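Local coordinates for protein citryl-spermidine/3,4-dihydroxybenzoyl-citryl-spermidine:spermidine ligase (Bacillus anthracis, PDB 3TO3) that catalyses the ATP-dependent condensation of spermidine with citryl-spermidine intermediates, a step in making the siderophore petrobactin, at residues B[232-237]-B[264-269]; B[397-402]-B[525-530]. All coordinates share one frame; numbering follows the deposited sequence.

Interaction 1 (B[232-237]-B[264-269]); sequences HSMGCD and QDKGII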
loop_
_atom_site.group_PDB
_atom_site.type_symbol
_atom_site.label_atom_id
_atom_site.label_comp_id
_atom_site.label_asym_id
_atom_site.label_seq_id
_atom_site.Cartn_x
_atom_site.Cartn_y
_atom_site.Cartn_z
ATOM N N HIS B 232 -34.055 -4.918 11.245
ATOM C CA HIS B 232 -35.255 -5.746 11.114
ATOM C C HIS B 232 -35.948 -5.602 9.769
ATOM O O HIS B 232 -36.539 -6.550 9.274
ATOM C CB HIS B 232 -36.261 -5.467 12.229
ATOM C CG HIS B 232 -37.475 -6.335 12.161
ATOM N ND1 HIS B 232 -37.454 -7.669 12.512
ATOM C CD2 HIS B 232 -38.739 -6.072 11.756
ATOM C CE1 HIS B 232 -38.659 -8.185 12.345
ATOM N NE2 HIS B 232 -39.457 -7.238 11.882
ATOM N N SER B 233 -35.866 -4.416 9.180
ATOM C CA SER B 233 -36.526 -4.134 7.912
ATOM C C SER B 233 -35.663 -4.580 6.730
ATOM O O SER B 233 -36.046 -4.423 5.573
ATOM C CB SER B 233 -36.822 -2.645 7.801
ATOM O OG SER B 233 -35.604 -1.919 7.714
HETATM N N MSE B 234 -34.477 -5.093 7.025
HETATM C CA MSE B 234 -33.663 -5.785 6.026
HETATM C C MSE B 234 -33.877 -7.284 6.100
HETATM O O MSE B 234 -33.121 -8.049 5.506
HETATM C CB MSE B 234 -32.193 -5.474 6.190
HETATM C CG MSE B 234 -31.942 -4.018 6.342
HETATM SE SE MSE B 234 -30.083 -3.728 6.707
HETATM C CE MSE B 234 -29.533 -3.634 4.795
ATOM N N GLY B 235 -34.832 -7.702 6.922
ATOM C CA GLY B 235 -35.116 -9.110 7.092
ATOM C C GLY B 235 -34.052 -9.833 7.893
ATOM O O GLY B 235 -33.825 -11.028 7.708
ATOM N N CYS B 236 -33.414 -9.114 8.806
ATOM C CA CYS B 236 -32.422 -9.724 9.659
ATOM C C CYS B 236 -32.892 -9.614 11.088
ATOM O O CYS B 236 -33.737 -8.795 11.411
ATOM C CB CYS B 236 -31.064 -9.041 9.475
ATOM S SG CYS B 236 -30.432 -9.195 7.785
ATOM N N ASP B 237 -32.356 -10.471 11.941
ATOM C CA ASP B 237 -32.808 -10.539 13.309
ATOM C C ASP B 237 -31.865 -9.733 14.198
ATOM O O ASP B 237 -30.748 -10.156 14.498
ATOM C CB ASP B 237 -32.869 -12.008 13.737
ATOM C CG ASP B 237 -33.279 -12.192 15.184
ATOM O OD1 ASP B 237 -33.341 -11.198 15.932
ATOM O OD2 ASP B 237 -33.516 -13.354 15.577
ATOM N N GLN B 264 -22.377 -7.917 1.766
ATOM C CA GLN B 264 -23.337 -8.586 0.895
ATOM C C GLN B 264 -24.292 -9.541 1.646
ATOM O O GLN B 264 -25.490 -9.581 1.380
ATOM C CB GLN B 264 -22.582 -9.350 -0.213
ATOM C CG GLN B 264 -23.322 -10.579 -0.787
ATOM C CD GLN B 264 -24.480 -10.162 -1.603
ATOM O OE1 GLN B 264 -24.520 -9.015 -2.055
ATOM N NE2 GLN B 264 -25.450 -11.066 -1.806
ATOM N N ASP B 265 -23.740 -10.343 2.540
ATOM C CA ASP B 265 -24.504 -11.337 3.264
ATOM C C ASP B 265 -25.002 -10.862 4.642
ATOM O O ASP B 265 -25.529 -11.651 5.419
ATOM C CB ASP B 265 -23.785 -12.699 3.308
ATOM C CG ASP B 265 -22.596 -12.719 4.252
ATOM O OD1 ASP B 265 -21.808 -13.685 4.180
ATOM O OD2 ASP B 265 -22.444 -11.784 5.067
ATOM N N LYS B 266 -24.804 -9.584 4.946
ATOM C CA LYS B 266 -25.287 -9.001 6.195
ATOM C C LYS B 266 -24.600 -9.530 7.437
ATOM O O LYS B 266 -25.127 -9.418 8.531
ATOM C CB LYS B 266 -26.801 -9.226 6.322
ATOM C CG LYS B 266 -27.567 -9.005 5.023
ATOM C CD LYS B 266 -28.541 -7.846 5.120
ATOM C CE LYS B 266 -27.971 -6.534 4.579
ATOM N NZ LYS B 266 -28.018 -6.460 3.063
ATOM N N GLY B 267 -23.390 -10.049 7.267
ATOM C CA GLY B 267 -22.486 -10.265 8.381
ATOM C C GLY B 267 -22.160 -8.934 9.051
ATOM O O GLY B 267 -21.882 -8.876 10.255
ATOM N N ILE B 268 -22.177 -7.872 8.239
ATOM C CA ILE B 268 -21.881 -6.515 8.666
ATOM C C ILE B 268 -22.926 -5.568 8.076
ATOM O O ILE B 268 -23.274 -5.642 6.893
ATOM C CB ILE B 268 -20.514 -6.073 8.157
ATOM C CG1 ILE B 268 -19.418 -6.585 9.055
ATOM C CG2 ILE B 268 -20.396 -4.595 8.187
ATOM C CD1 ILE B 268 -18.072 -6.275 8.429
ATOM N N ILE B 269 -23.459 -4.681 8.895
ATOM C CA ILE B 269 -24.483 -3.777 8.390
ATOM C C ILE B 269 -24.161 -2.372 8.871
ATOM O O ILE B 269 -23.927 -2.147 10.065
ATOM C CB ILE B 269 -25.890 -4.140 8.901
ATOM C CG1 ILE B 269 -26.260 -5.577 8.542
ATOM C CG2 ILE B 269 -26.919 -3.167 8.356
ATOM C CD1 ILE B 269 -27.549 -6.086 9.206
#
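Selenomethionine M234 and C236 reach K266 with similar first torsions: CG of M234 and SG of C236 each stand opposite the carbonyl carbon, beside the backbone N (chi1 -48° for M234, -62° for C236). The M234 chain then runs straight through chi2 before bending at chi3 (88°), which turns the terminal methyl onto the lysine. Its CE lies 3.3 Å from K266 CE and 3.6 Å from K266 NZ, a tight meeting of two chains that cross at a slant. On the same side chain, SE rests 3.6 Å from I269 CG2, the two chains running past one another in opposing senses. C236 SG sits alongside the CB-to-CD part of the lysine chain, which is bent at chi2 and chi3, 3.5 Å from K266 CD and 3.9 Å from K266 CB, while I269 CD1 is a looser neighbour of SG at 4.5 Å. No hydrogen bond joins the segments, and the contact is one of methyls, methylenes and chalcogen atoms. It lies at the start of strand 268-273, an outer strand of a three-stranded antiparallel sheet, next to central strand 192-197. Both segments turn sharply here: a type I turn begins at H232, the last residue of helix 221-232, and ends at G235, and D265 OD2 accepts from G267 N (3.0 Å) in an Asx turn just after helix 260-264. Within the Asx turn, K266 O accepts a hydrogen bond from Y241 OH. C236 and I269 both also pack on Y241 and on I231 of helix 221-232, and E16 of the second subunit packs against K266.

Interaction 2 (B[397-402]-B[525-530]); sequences GTPIID and ADKYEW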
loop_
_atom_site.group_PDB
_atom_site.type_symbol
_atom_site.label_atom_id
_atom_site.label_comp_id
_atom_site.label_asym_id
_atom_site.label_seq_id
_atom_site.Cartn_x
_atom_site.Cartn_y
_atom_site.Cartn_z
ATOM N N GLY B 397 12.747 25.543 21.373
ATOM C CA GLY B 397 13.649 24.728 22.179
ATOM C C GLY B 397 13.508 24.791 23.691
ATOM O O GLY B 397 14.152 24.042 24.405
ATOM N N THR B 398 12.692 25.702 24.196
ATOM C CA THR B 398 12.465 25.798 25.633
ATOM C C THR B 398 11.683 24.581 26.108
ATOM O O THR B 398 10.597 24.343 25.623
ATOM C CB THR B 398 11.607 27.036 25.945
ATOM O OG1 THR B 398 12.213 28.171 25.352
ATOM C CG2 THR B 398 11.476 27.253 27.436
ATOM N N PRO B 399 12.220 23.830 27.076
ATOM C CA PRO B 399 11.448 22.714 27.624
ATOM C C PRO B 399 10.080 23.212 28.062
ATOM O O PRO B 399 9.989 24.300 28.634
ATOM C CB PRO B 399 12.274 22.299 28.843
ATOM C CG PRO B 399 13.680 22.716 28.482
ATOM C CD PRO B 399 13.456 24.052 27.838
ATOM N N ILE B 400 9.029 22.452 27.801
ATOM C CA ILE B 400 7.718 22.906 28.217
ATOM C C ILE B 400 7.555 22.896 29.754
ATOM O O ILE B 400 6.686 23.581 30.270
ATOM C CB ILE B 400 6.568 22.122 27.547
ATOM C CG1 ILE B 400 6.469 20.735 28.140
ATOM C CG2 ILE B 400 6.702 22.087 26.023
ATOM C CD1 ILE B 400 5.065 20.412 28.519
ATOM N N ILE B 401 8.414 22.176 30.480
ATOM C CA ILE B 401 8.325 22.178 31.936
ATOM C C ILE B 401 9.050 23.372 32.541
ATOM O O ILE B 401 9.146 23.491 33.772
ATOM C CB ILE B 401 8.801 20.848 32.629
ATOM C CG1 ILE B 401 10.264 20.539 32.312
ATOM C CG2 ILE B 401 7.898 19.663 32.253
ATOM C CD1 ILE B 401 10.792 19.311 33.027
ATOM N N ASP B 402 9.566 24.252 31.683
ATOM C CA ASP B 402 10.437 25.330 32.143
ATOM C C ASP B 402 9.844 26.144 33.301
ATOM O O ASP B 402 10.461 26.236 34.368
ATOM C CB ASP B 402 10.870 26.219 30.982
ATOM C CG ASP B 402 11.823 27.341 31.413
ATOM O OD1 ASP B 402 13.036 27.064 31.576
ATOM O OD2 ASP B 402 11.362 28.503 31.573
ATOM N N ALA B 525 20.186 17.915 31.634
ATOM C CA ALA B 525 21.618 18.152 31.364
ATOM C C ALA B 525 21.874 19.224 30.289
ATOM O O ALA B 525 22.697 20.133 30.471
ATOM C CB ALA B 525 22.345 16.862 30.973
ATOM N N ASP B 526 21.198 19.114 29.154
ATOM C CA ASP B 526 21.570 20.005 28.070
ATOM C C ASP B 526 20.978 21.405 28.182
ATOM O O ASP B 526 21.568 22.352 27.719
ATOM C CB ASP B 526 21.335 19.340 26.714
ATOM C CG ASP B 526 22.134 18.020 26.569
ATOM O OD1 ASP B 526 23.378 18.022 26.767
ATOM O OD2 ASP B 526 21.505 16.979 26.296
ATOM N N LYS B 527 19.782 21.510 28.733
ATOM C CA LYS B 527 19.157 22.798 28.986
ATOM C C LYS B 527 19.510 23.534 30.286
ATOM O O LYS B 527 19.515 24.764 30.337
ATOM C CB LYS B 527 17.641 22.676 28.840
ATOM C CG LYS B 527 17.223 22.119 27.468
ATOM C CD LYS B 527 17.744 23.013 26.357
ATOM C CE LYS B 527 16.878 22.836 25.128
ATOM N NZ LYS B 527 17.317 23.635 23.938
ATOM N N TYR B 528 19.556 22.787 31.366
ATOM C CA TYR B 528 19.872 23.333 32.671
ATOM C C TYR B 528 21.235 23.032 33.279
ATOM O O TYR B 528 21.501 23.438 34.410
ATOM C CB TYR B 528 18.713 23.089 33.639
ATOM C CG TYR B 528 17.364 23.460 33.026
ATOM C CD1 TYR B 528 16.962 24.776 32.947
ATOM C CD2 TYR B 528 16.526 22.500 32.487
ATOM C CE1 TYR B 528 15.740 25.133 32.381
ATOM C CE2 TYR B 528 15.289 22.848 31.910
ATOM C CZ TYR B 528 14.911 24.171 31.871
ATOM O OH TYR B 528 13.714 24.565 31.320
ATOM N N GLU B 529 22.065 22.253 32.596
ATOM C CA GLU B 529 23.356 21.872 33.186
ATOM C C GLU B 529 23.180 21.041 34.446
ATOM O O GLU B 529 24.045 21.027 35.313
ATOM C CB GLU B 529 24.203 23.096 33.560
ATOM C CG GLU B 529 24.195 24.210 32.551
ATOM C CD GLU B 529 24.572 23.731 31.173
ATOM O OE1 GLU B 529 25.740 23.308 30.994
ATOM O OE2 GLU B 529 23.700 23.771 30.272
ATOM N N TRP B 530 22.052 20.362 34.560
ATOM C CA TRP B 530 21.883 19.365 35.608
ATOM C C TRP B 530 22.576 18.096 35.104
ATOM O O TRP B 530 22.230 17.542 34.051
ATOM C CB TRP B 530 20.397 19.122 35.871
ATOM C CG TRP B 530 20.141 18.340 37.086
ATOM C CD1 TRP B 530 19.963 16.986 37.179
ATOM C CD2 TRP B 530 20.023 18.849 38.401
ATOM N NE1 TRP B 530 19.747 16.624 38.481
ATOM C CE2 TRP B 530 19.782 17.752 39.254
ATOM C CE3 TRP B 530 20.087 20.126 38.946
ATOM C CZ2 TRP B 530 19.624 17.896 40.620
ATOM C CZ3 TRP B 530 19.932 20.265 40.304
ATOM C CH2 TRP B 530 19.704 19.159 41.128
#
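G397 meets K527 through its carbonyl, whose O lies 3.1 Å from K527 CE. G397 has a positive phi of 99°, a backbone conformation readily taken by glycine. P399 follows with its ring directed at the helix end: its CG touches K527 CG at 3.7 Å and Y528 CE2 at 3.8 Å, and sits 3.4 Å from Y528 OH. K527 CB lies over one face of the Y528 ring, near its rim. The side chain of P399 is about 8 Å from that of Y391, which binds ATP. A type I turn from P399 to D402, with D402 N bonded to P399 O, carries the chain to D402. There CG lies anti to the backbone N (chi1 -178°), which brings OD1 to the edge of the Y528 ring. Y528 OH donates to the anti lone pair of D402 OD1 at 2.6 Å, and carboxylate and ring are nearly coplanar (17°). The pairing joins the start of helix 402-408 to the end of helix 502-528. I401, just before helix 402-408, packs on W413 of helix 410-432 and L520 of helix 502-528, and I410 also borders Y528, while strand 383-386 leads into this loop.

Overall arrangement
After an N-terminal part of helices and strands the chain comes to helix 221-232, and interaction 1 then closes a short excursion of 26 residues, through strand 241-246 and helices 248-258 and 260-264, tying the turn after one helix to the start of strand 268-273. Interaction 2 opens well after that, at 397-402, and closes after 122 intervening residues, joining the loop before helix 402-408 to the end of helix 502-528. Its far longer loop takes in helix 410-432 and residues that bind ATP and magnesium, among them Q441 and D459. The contacts follow in series, neither nested nor crossed. The centres of interactions 1 and 2 lie about 59 Å apart, on opposite sides of the chain's centre.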